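Side-chain contact in protein F1 (Vaccinia virus ankara, PDB 4D2M), which binds the BH3 segment of Bim and probably thereby blocks apoptosis of the infected cell, as a viral Bcl-2-like protein: residues A[72-75]-A[76-80]. The protein carries 1 engineered substitution. Sequence-based numbering, arbitrary orientation.
Sequences DDLY and RQLPT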
loop_
_atom_site.group_PDB
_atom_site.type_symbol
_atom_site.label_atom_id
_atom_site.label_comp_id
_atom_site.label_asym_id
_atom_site.label_seq_id
_atom_site.Cartn_x
_atom_site.Cartn_y
_atom_site.Cartn_z
ATOM N N ASP A 72 1.345 -21.918 0.287
ATOM C CA ASP A 72 1.778 -23.299 0.115
ATOM C C ASP A 72 3.210 -23.358 -0.406
ATOM O O ASP A 72 4.037 -24.107 0.113
ATOM C CB ASP A 72 0.843 -24.038 -0.843
ATOM C CG ASP A 72 -0.492 -24.385 -0.209
ATOM O OD1 ASP A 72 -0.763 -23.919 0.917
ATOM O OD2 ASP A 72 -1.276 -25.121 -0.843
ATOM N N ASP A 73 3.505 -22.559 -1.428
ATOM C CA ASP A 73 4.827 -22.578 -2.041
ATOM C C ASP A 73 5.875 -21.976 -1.119
ATOM O O ASP A 73 7.029 -22.402 -1.120
ATOM C CB ASP A 73 4.819 -21.829 -3.372
ATOM C CG ASP A 73 6.135 -21.956 -4.116
ATOM O OD1 ASP A 73 6.337 -22.981 -4.798
ATOM O OD2 ASP A 73 6.967 -21.030 -4.016
ATOM N N LEU A 74 5.474 -20.979 -0.338
ATOM C CA LEU A 74 6.384 -20.367 0.621
ATOM C C LEU A 74 6.815 -21.403 1.657
ATOM O O LEU A 74 8.001 -21.537 1.952
ATOM C CB LEU A 74 5.727 -19.164 1.299
ATOM C CG LEU A 74 6.548 -18.436 2.367
ATOM C CD1 LEU A 74 7.913 -18.025 1.833
ATOM C CD2 LEU A 74 5.789 -17.211 2.876
ATOM N N TYR A 75 5.849 -22.147 2.188
ATOM C CA TYR A 75 6.139 -23.168 3.191
ATOM C C TYR A 75 7.086 -24.244 2.655
ATOM O O TYR A 75 7.987 -24.686 3.367
ATOM C CB TYR A 75 4.845 -23.819 3.684
ATOM C CG TYR A 75 5.038 -24.688 4.909
ATOM C CD1 TYR A 75 4.992 -24.141 6.187
ATOM C CD2 TYR A 75 5.272 -26.052 4.789
ATOM C CE1 TYR A 75 5.173 -24.931 7.310
ATOM C CE2 TYR A 75 5.451 -26.846 5.905
ATOM C CZ TYR A 75 5.402 -26.280 7.161
ATOM O OH TYR A 75 5.580 -27.068 8.273
ATOM N N ARG A 76 6.884 -24.660 1.407
ATOM C CA ARG A 76 7.735 -25.684 0.796
ATOM C C ARG A 76 9.199 -25.253 0.774
ATOM O O ARG A 76 10.099 -26.089 0.833
ATOM C CB ARG A 76 7.274 -25.997 -0.632
ATOM C CG ARG A 76 5.958 -26.754 -0.718
ATOM C CD ARG A 76 5.633 -27.149 -2.152
ATOM N NE ARG A 76 4.189 -27.252 -2.379
ATOM C CZ ARG A 76 3.451 -26.357 -3.035
ATOM N NH1 ARG A 76 4.000 -25.267 -3.561
ATOM N NH2 ARG A 76 2.148 -26.558 -3.176
ATOM N N GLN A 77 9.424 -23.946 0.697
ATOM C CA GLN A 77 10.771 -23.392 0.588
ATOM C C GLN A 77 11.431 -23.185 1.946
ATOM O O GLN A 77 12.656 -23.115 2.040
ATOM C CB GLN A 77 10.730 -22.062 -0.164
ATOM C CG GLN A 77 10.268 -22.176 -1.607
ATOM C CD GLN A 77 9.985 -20.824 -2.231
ATOM O OE1 GLN A 77 10.576 -19.814 -1.848
ATOM N NE2 GLN A 77 9.071 -20.797 -3.194
ATOM N N LEU A 78 10.623 -23.075 2.995
ATOM C CA LEU A 78 11.151 -22.819 4.330
ATOM C C LEU A 78 11.991 -23.992 4.828
ATOM O O LEU A 78 11.615 -25.150 4.637
ATOM C CB LEU A 78 10.016 -22.541 5.318
ATOM C CG LEU A 78 9.202 -21.261 5.100
ATOM C CD1 LEU A 78 8.156 -21.113 6.196
ATOM C CD2 LEU A 78 10.094 -20.027 5.045
ATOM N N PRO A 79 13.138 -23.700 5.467
ATOM C CA PRO A 79 13.942 -24.781 6.041
ATOM C C PRO A 79 13.345 -25.314 7.340
ATOM O O PRO A 79 12.392 -24.737 7.864
ATOM C CB PRO A 79 15.293 -24.111 6.295
ATOM C CG PRO A 79 14.956 -22.687 6.535
ATOM C CD PRO A 79 13.785 -22.387 5.641
ATOM N N THR A 80 13.919 -26.400 7.845
ATOM C CA THR A 80 13.440 -27.056 9.056
ATOM C C THR A 80 13.296 -26.087 10.225
ATOM O O THR A 80 12.309 -26.130 10.962
ATOM C CB THR A 80 14.394 -28.192 9.470
ATOM O OG1 THR A 80 14.584 -29.083 8.363
ATOM C CG2 THR A 80 13.840 -28.971 10.658
HETATM O O HOH W 1 9.526 -23.824 -4.176
#
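A trans chi1 (-174°) swings the Asp73 carboxylate away from its own N, while chi1 of -71° sets CG of Arg76 beside its backbone N, and carboxylate and guanidinium meet one turn apart at the C-terminal end of helix 54-77, in an all-helical Bcl-2-like fold. The arginine chain runs extended from CG to NE, back along the helix, and reaches the aspartate in an i, i+3 salt bridge, Arg76 NH1 to Asp73 OD1 at 3.5 Å. OD1 lies at the edge of the guanidinium, in its plane, although the two flat groups are turned 67° apart. One guanidinium face rests over Asp72, whose CB is 3.7 Å from Arg76 NH2; the Asp72 carboxylate, well out of that plane and beyond salt-bridge distance, may add some favourable charge and also makes a long, weak ion pair with Lys68.

The backbone narrows toward 3-10 spacing where the helix stops, without losing the alpha pattern. Arg76 N donates to Asp72 O in the regular i, i+4 manner; Gln77 N is shared between Leu74 O and, weakly, Asp73 O, and Leu78 N between Tyr75 O and, weakly, Leu74 O. Leu78 then leaves helical geometry, and Pro79 takes the N-cap position of helix 80-99. The second subunit, another copy of the protein, packs Ile47 on Leu74 and Gln77, and its Tyr64 ring meets that of Tyr75. The Leu78 side chain turns back on the last turn and divides its two methyls, CD2 lying 4.4 Å from Leu74 CD1 and CD1 4.4 Å from Tyr75 CD1.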